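Local structure of CurD (Moorea producens 3L, 5KP7) at residues Asn60-Val68 against Met309-Gly319; Lys161-Phe172 against Ser192-Ser202. The protein probably acts as a hydroxymethylglutaryl-CoA synthase-like acyltransferase of the thiolase-like superfamily, and binds 4'-phosphopantetheine. The protein carries 3 engineered substitutions. All blocks are in the same frame, centred on the assembly; numbering follows the deposited sequence.

Contact 1 joins the 60-68 segment, with its short strand 65-67, to helix 309-318; contact 2 pairs strands 161-168 and 195-202 inside the large mixed sheet. Their centres lie about 17 Å apart. Along the chain the order is 60-68, 161-172, 192-202 and 309-319, so both strands of contact 2 fall between the two halves of contact 1. The two meet at A194, just ahead of strand 195-202: A67 CB and V318 CG1 both pack on A194 O, at 3.2 and 3.3 Å. L61 and M63 belong to the phosphopantetheine pocket, and S192 follows S191, which also binds that group.

Contact 1 of 2, residues Asn60-Val68 against Met309-Gly319; sequences NLMMKEKAV and MPGLVYCQQVG. With PNS (4'-phosphopantetheine), chain E.
Q316 lays its side chain against the carbonyl of M62, with CG 3.3 Å from M62 O, and obliquely across the aliphatic part of K64. With CG anti to its own carbonyl carbon (chi1 -68°) and the chain extended, its amide reaches M62 O, which NE2 grips at 2.9 Å. The bond is fairly straight and lies close to the plane of the Q316 amide, yet the donor stands above the M62 carbonyl plane and not on a lone pair. The other end of that amide meets hydrocarbon, OE1 of Q316 lying 3.7 Å from K64 CD.

M62 itself leaves the preceding helix with positive phi in a Schellman motif. Its side chain bends at chi3 (79°) and brings CE to 3.6 Å from M309 SD, the two methionines meeting tip to tip; F304 of helix 297-307 packs against both.

Beyond this turn the chain enters strand 65-67, an outer strand of a small three-stranded sheet, and helix 309-318 presents its C-terminal end to it. E65 N donates to Q316 O and A67 N to V318 O, both at 2.9 Å. The strand's N-H groups thus serve two carbonyls of the helix's last turn. G319, with positive phi, ends the helix beside K66 CB.

A water joins the polar tips of E65 and Q317, donating to E65 OE1 at 2.6 Å and to Q317 OE1. K66 turns the other way, and its NZ is bonded to E189 O and Y391 OH. In the loop before the strand, M63 SD touches C30 of the 4'-phosphopantetheine at 3.7 Å, and L61 CD1 lies near its phosphate oxygen O23; both residues belong to the ligand pocket.

Contact 2 of 2, residues Lys161-Phe172 against Ser192-Ser202; sequences KALVIATDISRF and SGAGAVALLVS
K161, at the start of strand 161-168, places CB 3.6 Å from V201 O and close to L200 CD1. Its CG, anti to the carbonyl carbon (chi1 -59°), then runs past S202 CB at 3.9 Å, and CD lies against both methyls of L200, the two side chains crossing at an angle. A bend at chi4 (-65°) brings NZ near S202 CB, and NZ forms a salt bridge with E31; S202 OG is hydrogen-bonded to the same carboxylate, which thus ties the ends of both strands to strand 29-36.

From here the backbones pair in regular antiparallel register. A162-V201, V164-L199, A166-V197 and D168-G195 are hydrogen-bonded pairs, each with two N-H...O bonds, as in L199 N to V164 O at 2.7 Å. In two of the non-hydrogen-bonded pairs the partner on strand 195-202 is an alanine: I165 CG1 meets A198 CB at 3.9 Å, and A196 CB sits beside T167 OG1, whose hydroxyl is bonded to P75 O.

These strands are inner neighbours in the large mixed sheet of this thiolase-superfamily fold, 161-168 next to 98-104 and 195-202 next to 29-36. Helix 140-154 packs on the face bearing A162, V164 and V201, and helix 75-89 on the face bearing I165 and T167, with Y78 also reaching A194.

Past D168, whose carboxylate is held by S105, S107 and the backbone of E106, pairing gives way to side-chain contacts. S170 OG donates to G193 O at 2.8 Å, in the carbonyl plane and on a lone pair, and stands 3.3 Å from S192 CB. The F172 ring meets S192 edge-on, CZ lying 3.4 Å from S192 CB, while S192 OG is bonded to A188 O.

Contact 1 of 2, residues Asn60-Val68 against Met309-Gly319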
loop_
_atom_site.group_PDB
_atom_site.type_symbol
_atom_site.label_atom_id
_atom_site.label_comp_id
_atom_site.label_asym_id
_atom_site.label_seq_id
_atom_site.Cartn_x
_atom_site.Cartn_y
_atom_site.Cartn_z
ATOM N N ASN A 60 2.986 -15.340 10.185
ATOM C CA ASN A 60 4.416 -15.144 9.937
ATOM C C ASN A 60 4.706 -13.882 9.123
ATOM O O ASN A 60 5.681 -13.186 9.350
ATOM C CB ASN A 60 4.949 -16.318 9.136
ATOM C CG ASN A 60 6.423 -16.441 9.201
ATOM O OD1 ASN A 60 7.119 -15.940 8.321
ATOM N ND2 ASN A 60 6.921 -17.151 10.223
ATOM N N LEU A 61 3.843 -13.634 8.145
ATOM C CA LEU A 61 3.972 -12.512 7.212
ATOM C C LEU A 61 3.231 -11.257 7.691
ATOM O O LEU A 61 3.183 -10.235 6.981
ATOM C CB LEU A 61 3.467 -12.955 5.836
ATOM C CG LEU A 61 4.301 -14.031 5.128
ATOM C CD1 LEU A 61 3.597 -14.464 3.860
ATOM C CD2 LEU A 61 5.685 -13.537 4.760
ATOM N N MET A 62 2.666 -11.349 8.900
ATOM C CA MET A 62 1.974 -10.259 9.580
ATOM C C MET A 62 0.665 -9.868 8.908
ATOM O O MET A 62 0.223 -8.739 9.026
ATOM C CB MET A 62 2.907 -9.053 9.810
ATOM C CG MET A 62 4.249 -9.442 10.406
ATOM S SD MET A 62 5.292 -8.011 10.773
ATOM C CE MET A 62 4.550 -7.448 12.327
ATOM N N MET A 63 0.030 -10.812 8.223
ATOM C CA MET A 63 -1.229 -10.574 7.546
ATOM C C MET A 63 -2.368 -11.122 8.406
ATOM O O MET A 63 -2.212 -12.181 9.025
ATOM C CB MET A 63 -1.216 -11.236 6.167
ATOM C CG MET A 63 -0.051 -10.749 5.295
ATOM S SD MET A 63 0.432 -11.869 3.942
ATOM C CE MET A 63 -1.059 -11.749 3.018
ATOM N N LYS A 64 -3.477 -10.385 8.489
ATOM C CA LYS A 64 -4.605 -10.760 9.355
ATOM C C LYS A 64 -5.904 -10.861 8.543
ATOM O O LYS A 64 -6.557 -11.915 8.504
ATOM C CB LYS A 64 -4.783 -9.776 10.534
ATOM C CG LYS A 64 -3.657 -9.768 11.586
ATOM C CD LYS A 64 -3.899 -8.766 12.743
ATOM C CE LYS A 64 -3.224 -9.189 14.054
ATOM N NZ LYS A 64 -3.789 -8.563 15.306
ATOM N N GLU A 65 -6.287 -9.737 7.927
ATOM C CA GLU A 65 -7.533 -9.657 7.161
ATOM C C GLU A 65 -7.318 -8.867 5.904
ATOM O O GLU A 65 -6.441 -8.005 5.853
ATOM C CB GLU A 65 -8.616 -8.945 7.972
ATOM C CG GLU A 65 -9.002 -9.618 9.279
ATOM C CD GLU A 65 -9.560 -8.653 10.295
ATOM O OE1 GLU A 65 -9.658 -7.452 9.970
ATOM O OE2 GLU A 65 -9.917 -9.097 11.410
ATOM N N LYS A 66 -8.124 -9.158 4.880
ATOM C CA LYS A 66 -8.183 -8.269 3.726
ATOM C C LYS A 66 -9.619 -7.781 3.499
ATOM O O LYS A 66 -10.585 -8.529 3.643
ATOM C CB LYS A 66 -7.623 -8.921 2.464
ATOM C CG LYS A 66 -8.375 -10.131 1.938
ATOM C CD LYS A 66 -7.916 -10.429 0.522
ATOM C CE LYS A 66 -8.590 -11.657 -0.055
ATOM N NZ LYS A 66 -8.374 -11.659 -1.529
ATOM N N ALA A 67 -9.729 -6.508 3.146
ATOM C CA ALA A 67 -11.030 -5.976 2.712
ATOM C C ALA A 67 -11.373 -6.527 1.357
ATOM O O ALA A 67 -10.484 -6.747 0.542
ATOM C CB ALA A 67 -10.985 -4.462 2.664
ATOM N N VAL A 68 -12.680 -6.675 1.064
ATOM C CA VAL A 68 -13.107 -7.239 -0.232
ATOM C C VAL A 68 -14.269 -6.390 -0.763
ATOM O O VAL A 68 -15.240 -6.226 -0.050
ATOM C CB VAL A 68 -13.568 -8.694 -0.077
ATOM C CG1 VAL A 68 -13.926 -9.299 -1.422
ATOM C CG2 VAL A 68 -12.460 -9.521 0.572
ATOM N N MET A 309 5.662 -0.662 13.824
ATOM C CA MET A 309 4.452 -1.410 14.105
ATOM C C MET A 309 3.150 -0.558 14.174
ATOM O O MET A 309 2.097 -1.008 13.704
ATOM C CB MET A 309 4.656 -2.264 15.362
ATOM C CG MET A 309 3.620 -3.298 15.596
ATOM S SD MET A 309 3.678 -4.651 14.379
ATOM C CE MET A 309 1.923 -4.776 14.363
ATOM N N PRO A 310 3.198 0.677 14.733
ATOM C CA PRO A 310 1.928 1.429 14.820
ATOM C C PRO A 310 1.275 1.652 13.441
ATOM O O PRO A 310 0.044 1.519 13.308
ATOM C CB PRO A 310 2.352 2.756 15.474
ATOM C CG PRO A 310 3.500 2.332 16.345
ATOM C CD PRO A 310 4.260 1.324 15.527
ATOM N N GLY A 311 2.097 1.903 12.440
ATOM C CA GLY A 311 1.615 2.083 11.055
ATOM C C GLY A 311 1.055 0.829 10.426
ATOM O O GLY A 311 0.236 0.906 9.479
ATOM N N LEU A 312 1.473 -0.342 10.905
ATOM C CA LEU A 312 0.977 -1.607 10.351
ATOM C C LEU A 312 -0.404 -2.023 10.834
ATOM O O LEU A 312 -1.034 -2.858 10.227
ATOM C CB LEU A 312 1.979 -2.738 10.607
ATOM C CG LEU A 312 3.340 -2.484 9.946
ATOM C CD1 LEU A 312 4.300 -3.595 10.320
ATOM C CD2 LEU A 312 3.235 -2.376 8.431
ATOM N N VAL A 313 -0.872 -1.465 11.942
ATOM C CA VAL A 313 -2.091 -1.927 12.575
ATOM C C VAL A 313 -3.274 -1.924 11.595
ATOM O O VAL A 313 -3.943 -2.946 11.461
ATOM C CB VAL A 313 -2.415 -1.102 13.839
ATOM C CG1 VAL A 313 -3.794 -1.437 14.396
ATOM C CG2 VAL A 313 -1.340 -1.336 14.898
ATOM N N TYR A 314 -3.571 -0.787 10.980
ATOM C CA TYR A 314 -4.715 -0.746 10.059
ATOM C C TYR A 314 -4.422 -1.471 8.749
ATOM O O TYR A 314 -5.319 -2.077 8.165
ATOM C CB TYR A 314 -5.174 0.672 9.754
ATOM C CG TYR A 314 -5.700 1.437 10.937
ATOM C CD1 TYR A 314 -6.225 0.790 12.055
ATOM C CD2 TYR A 314 -5.665 2.816 10.936
ATOM C CE1 TYR A 314 -6.705 1.519 13.136
ATOM C CE2 TYR A 314 -6.139 3.552 12.000
ATOM C CZ TYR A 314 -6.676 2.901 13.091
ATOM O OH TYR A 314 -7.151 3.601 14.195
ATOM N N CYS A 315 -3.172 -1.452 8.319
ATOM C CA CYS A 315 -2.779 -2.174 7.099
ATOM C C CYS A 315 -3.110 -3.662 7.203
ATOM O O CYS A 315 -3.589 -4.256 6.224
ATOM C CB CYS A 315 -1.286 -1.942 6.807
ATOM S SG CYS A 315 -0.917 -0.246 6.336
ATOM N N GLN A 316 -2.912 -4.244 8.386
ATOM C CA GLN A 316 -3.198 -5.668 8.640
ATOM C C GLN A 316 -4.668 -6.026 8.547
ATOM O O GLN A 316 -4.979 -7.212 8.499
ATOM C CB GLN A 316 -2.750 -6.100 10.046
ATOM C CG GLN A 316 -1.274 -6.095 10.230
ATOM C CD GLN A 316 -0.911 -6.574 11.639
ATOM O OE1 GLN A 316 -1.396 -6.044 12.664
ATOM N NE2 GLN A 316 -0.105 -7.599 11.699
ATOM N N GLN A 317 -5.541 -5.020 8.652
ATOM C CA GLN A 317 -6.982 -5.198 8.631
ATOM C C GLN A 317 -7.611 -5.007 7.246
ATOM O O GLN A 317 -8.765 -5.354 7.039
ATOM C CB GLN A 317 -7.626 -4.224 9.622
ATOM C CG GLN A 317 -7.246 -4.565 11.055
ATOM C CD GLN A 317 -7.875 -3.599 12.027
ATOM O OE1 GLN A 317 -9.099 -3.595 12.207
ATOM N NE2 GLN A 317 -7.060 -2.757 12.640
ATOM N N VAL A 318 -6.851 -4.451 6.314
ATOM C CA VAL A 318 -7.363 -4.181 4.967
ATOM C C VAL A 318 -6.589 -4.898 3.867
ATOM O O VAL A 318 -7.155 -5.171 2.786
ATOM C CB VAL A 318 -7.366 -2.650 4.743
ATOM C CG1 VAL A 318 -7.872 -2.298 3.411
ATOM C CG2 VAL A 318 -8.280 -1.978 5.745
ATOM N N GLY A 319 -5.316 -5.189 4.091
ATOM C CA GLY A 319 -4.459 -5.796 3.059
ATOM C C GLY A 319 -3.783 -4.723 2.228
ATOM O O GLY A 319 -3.781 -3.537 2.594
HETATM O O23 PNS E . 5.850 -15.666 1.385
HETATM P P24 PNS E . 5.829 -15.519 -0.119
HETATM O O26 PNS E . 5.876 -16.757 -0.988
HETATM O O27 PNS E . 4.468 -14.757 -0.582
HETATM C C28 PNS E . 4.017 -13.569 0.054
HETATM C C29 PNS E . 2.493 -13.542 0.169
HETATM C C30 PNS E . 1.925 -12.204 0.619
HETATM C C31 PNS E . 1.749 -14.900 0.126
HETATM C C32 PNS E . 2.111 -13.352 -1.390
HETATM O O33 PNS E . 0.674 -13.284 -1.609
HETATM C C34 PNS E . 2.654 -12.178 -2.181
HETATM O O35 PNS E . 3.779 -12.223 -2.669
HETATM N N36 PNS E . 1.885 -11.091 -2.227
HETATM C C37 PNS E . 2.432 -9.776 -2.476
HETATM C C38 PNS E . 2.626 -9.428 -3.930
HETATM C C39 PNS E . 3.187 -8.026 -3.888
HETATM O O40 PNS E . 2.425 -7.068 -3.933
HETATM N N41 PNS E . 4.514 -7.920 -3.758
HETATM C C42 PNS E . 5.135 -6.616 -3.696
HETATM C C43 PNS E . 6.583 -6.680 -3.259
HETATM S S44 PNS E . 7.174 -4.980 -3.351
HETATM O O HOH W 1 -10.894 -5.531 11.296
#

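Contact 2 of 2, residues Lys161-Phe172 against Ser192-Ser202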
loop_
_atom_site.group_PDB
_atom_site.type_symbol
_atom_site.label_atom_id
_atom_site.label_comp_id
_atom_site.label_asym_id
_atom_site.label_seq_id
_atom_site.Cartn_x
_atom_site.Cartn_y
_atom_site.Cartn_z
ATOM N N LYS A 161 -8.017 24.752 -2.252
ATOM C CA LYS A 161 -7.680 23.460 -1.671
ATOM C C LYS A 161 -7.671 22.415 -2.772
ATOM O O LYS A 161 -8.255 22.613 -3.854
ATOM C CB LYS A 161 -8.723 23.074 -0.624
ATOM C CG LYS A 161 -8.860 24.093 0.529
ATOM C CD LYS A 161 -9.849 23.597 1.579
ATOM C CE LYS A 161 -10.233 24.687 2.590
ATOM N NZ LYS A 161 -9.119 25.176 3.452
ATOM N N ALA A 162 -7.043 21.289 -2.492
ATOM C CA ALA A 162 -7.068 20.151 -3.403
ATOM C C ALA A 162 -7.579 18.948 -2.667
ATOM O O ALA A 162 -7.282 18.768 -1.484
ATOM C CB ALA A 162 -5.672 19.870 -3.996
ATOM N N LEU A 163 -8.309 18.087 -3.364
ATOM C CA LEU A 163 -8.754 16.831 -2.794
ATOM C C LEU A 163 -8.067 15.701 -3.554
ATOM O O LEU A 163 -8.237 15.586 -4.769
ATOM C CB LEU A 163 -10.275 16.700 -2.914
ATOM C CG LEU A 163 -10.954 15.458 -2.361
ATOM C CD1 LEU A 163 -10.796 15.378 -0.860
ATOM C CD2 LEU A 163 -12.432 15.439 -2.767
ATOM N N VAL A 164 -7.287 14.905 -2.836
ATOM C CA VAL A 164 -6.537 13.798 -3.431
ATOM C C VAL A 164 -7.105 12.517 -2.851
ATOM O O VAL A 164 -7.125 12.354 -1.621
ATOM C CB VAL A 164 -5.031 13.895 -3.103
ATOM C CG1 VAL A 164 -4.295 12.683 -3.666
ATOM C CG2 VAL A 164 -4.431 15.198 -3.638
ATOM N N ILE A 165 -7.595 11.621 -3.711
ATOM C CA ILE A 165 -8.166 10.369 -3.225
ATOM C C ILE A 165 -7.475 9.224 -3.906
ATOM O O ILE A 165 -7.512 9.089 -5.137
ATOM C CB ILE A 165 -9.691 10.235 -3.447
ATOM C CG1 ILE A 165 -10.431 11.489 -2.977
ATOM C CG2 ILE A 165 -10.220 8.991 -2.737
ATOM C CD1 ILE A 165 -11.893 11.504 -3.381
ATOM N N ALA A 166 -6.819 8.395 -3.100
ATOM C CA ALA A 166 -6.210 7.160 -3.563
ATOM C C ALA A 166 -7.237 6.049 -3.328
ATOM O O ALA A 166 -7.732 5.875 -2.210
ATOM C CB ALA A 166 -4.904 6.856 -2.831
ATOM N N THR A 167 -7.616 5.370 -4.397
ATOM C CA THR A 167 -8.663 4.344 -4.355
ATOM C C THR A 167 -8.298 3.165 -5.217
ATOM O O THR A 167 -7.866 3.345 -6.362
ATOM C CB THR A 167 -10.048 4.925 -4.774
ATOM O OG1 THR A 167 -11.016 3.902 -4.683
ATOM C CG2 THR A 167 -10.015 5.510 -6.176
ATOM N N ASP A 168 -8.420 1.956 -4.678
ATOM C CA ASP A 168 -8.094 0.735 -5.433
ATOM C C ASP A 168 -8.894 -0.457 -4.891
ATOM O O ASP A 168 -9.177 -0.523 -3.687
ATOM C CB ASP A 168 -6.583 0.439 -5.414
ATOM C CG ASP A 168 -5.800 1.210 -6.491
ATOM O OD1 ASP A 168 -6.100 1.067 -7.685
ATOM O OD2 ASP A 168 -4.869 1.950 -6.124
ATOM N N ILE A 169 -9.278 -1.355 -5.799
ATOM C CA ILE A 169 -9.930 -2.610 -5.448
ATOM C C ILE A 169 -9.183 -3.716 -6.144
ATOM O O ILE A 169 -8.483 -3.477 -7.110
ATOM C CB ILE A 169 -11.394 -2.593 -5.882
ATOM C CG1 ILE A 169 -12.097 -1.512 -5.061
ATOM C CG2 ILE A 169 -12.061 -3.953 -5.732
ATOM C CD1 ILE A 169 -13.490 -1.326 -5.421
ATOM N N SER A 170 -9.354 -4.932 -5.671
ATOM C CA SER A 170 -8.732 -6.115 -6.321
ATOM C C SER A 170 -9.829 -7.026 -6.827
ATOM O O SER A 170 -10.241 -7.941 -6.127
ATOM C CB SER A 170 -7.866 -6.837 -5.285
ATOM O OG SER A 170 -6.821 -5.971 -4.863
ATOM N N ARG A 171 -10.329 -6.761 -8.025
ATOM C CA ARG A 171 -11.478 -7.523 -8.543
ATOM C C ARG A 171 -11.038 -8.720 -9.368
ATOM O O ARG A 171 -11.203 -8.751 -10.589
ATOM C CB ARG A 171 -12.491 -6.632 -9.277
ATOM C CG ARG A 171 -13.894 -7.064 -8.847
ATOM C CD ARG A 171 -14.996 -6.580 -9.659
ATOM N NE ARG A 171 -15.189 -5.143 -9.702
ATOM C CZ ARG A 171 -15.916 -4.417 -8.859
ATOM N NH1 ARG A 171 -16.446 -4.927 -7.723
ATOM N NH2 ARG A 171 -16.066 -3.119 -9.142
ATOM N N PHE A 172 -10.516 -9.720 -8.660
ATOM C CA PHE A 172 -10.168 -11.017 -9.235
ATOM C C PHE A 172 -11.385 -11.780 -9.740
ATOM O O PHE A 172 -12.403 -11.840 -9.042
ATOM C CB PHE A 172 -9.480 -11.891 -8.192
ATOM C CG PHE A 172 -8.260 -11.264 -7.596
ATOM C CD1 PHE A 172 -7.302 -10.660 -8.418
ATOM C CD2 PHE A 172 -8.074 -11.252 -6.209
ATOM C CE1 PHE A 172 -6.177 -10.061 -7.875
ATOM C CE2 PHE A 172 -6.930 -10.670 -5.669
ATOM C CZ PHE A 172 -5.986 -10.082 -6.508
ATOM N N SER A 192 -4.087 -8.934 -1.632
ATOM C CA SER A 192 -4.654 -7.835 -2.430
ATOM C C SER A 192 -6.030 -7.427 -1.866
ATOM O O SER A 192 -6.992 -8.183 -1.972
ATOM C CB SER A 192 -4.736 -8.267 -3.882
ATOM O OG SER A 192 -3.440 -8.209 -4.476
ATOM N N GLY A 193 -6.085 -6.247 -1.244
ATOM C CA GLY A 193 -7.286 -5.760 -0.587
ATOM C C GLY A 193 -8.052 -4.747 -1.441
ATOM O O GLY A 193 -7.898 -4.662 -2.665
ATOM N N ALA A 194 -8.847 -3.954 -0.755
ATOM C CA ALA A 194 -9.630 -2.889 -1.344
ATOM C C ALA A 194 -9.741 -1.753 -0.320
ATOM O O ALA A 194 -9.922 -2.012 0.865
ATOM C CB ALA A 194 -11.000 -3.394 -1.684
ATOM N N GLY A 195 -9.587 -0.514 -0.756
ATOM C CA GLY A 195 -9.666 0.580 0.185
ATOM C C GLY A 195 -9.443 1.893 -0.499
ATOM O O GLY A 195 -8.936 1.947 -1.626
ATOM N N ALA A 196 -9.812 2.963 0.197
ATOM C CA ALA A 196 -9.537 4.307 -0.288
ATOM C C ALA A 196 -9.225 5.238 0.859
ATOM O O ALA A 196 -9.737 5.085 1.978
ATOM C CB ALA A 196 -10.724 4.833 -1.071
ATOM N N VAL A 197 -8.335 6.173 0.600
ATOM C CA VAL A 197 -7.976 7.206 1.549
ATOM C C VAL A 197 -8.058 8.549 0.859
ATOM O O VAL A 197 -7.441 8.763 -0.201
ATOM C CB VAL A 197 -6.577 6.997 2.220
ATOM C CG1 VAL A 197 -6.318 8.106 3.242
ATOM C CG2 VAL A 197 -6.480 5.632 2.877
ATOM N N ALA A 198 -8.813 9.462 1.472
ATOM C CA ALA A 198 -8.989 10.823 0.954
ATOM C C ALA A 198 -8.228 11.827 1.770
ATOM O O ALA A 198 -8.279 11.788 3.016
ATOM C CB ALA A 198 -10.460 11.192 0.955
ATOM N N LEU A 199 -7.521 12.716 1.071
ATOM C CA LEU A 199 -6.745 13.797 1.689
ATOM C C LEU A 199 -7.233 15.142 1.197
ATOM O O LEU A 199 -7.331 15.365 -0.029
ATOM C CB LEU A 199 -5.256 13.706 1.329
ATOM C CG LEU A 199 -4.542 12.380 1.555
ATOM C CD1 LEU A 199 -3.070 12.484 1.177
ATOM C CD2 LEU A 199 -4.704 11.910 2.967
ATOM N N LEU A 200 -7.518 16.059 2.119
ATOM C CA LEU A 200 -7.738 17.448 1.765
ATOM C C LEU A 200 -6.437 18.161 2.000
ATOM O O LEU A 200 -5.901 18.082 3.085
ATOM C CB LEU A 200 -8.864 18.038 2.612
ATOM C CG LEU A 200 -9.325 19.475 2.335
ATOM C CD1 LEU A 200 -9.898 19.570 0.936
ATOM C CD2 LEU A 200 -10.288 19.983 3.382
ATOM N N VAL A 201 -5.919 18.835 0.972
ATOM C CA VAL A 201 -4.627 19.480 1.028
ATOM C C VAL A 201 -4.806 21.008 0.930
ATOM O O VAL A 201 -5.536 21.499 0.062
ATOM C CB VAL A 201 -3.707 18.965 -0.106
ATOM C CG1 VAL A 201 -2.371 19.698 -0.123
ATOM C CG2 VAL A 201 -3.541 17.452 0.038
ATOM N N SER A 202 -4.113 21.749 1.801
ATOM C CA SER A 202 -4.286 23.186 1.889
ATOM C C SER A 202 -3.125 23.843 2.649
ATOM O O SER A 202 -2.177 23.165 3.061
ATOM C CB SER A 202 -5.592 23.495 2.636
ATOM O OG SER A 202 -5.410 23.347 4.043
#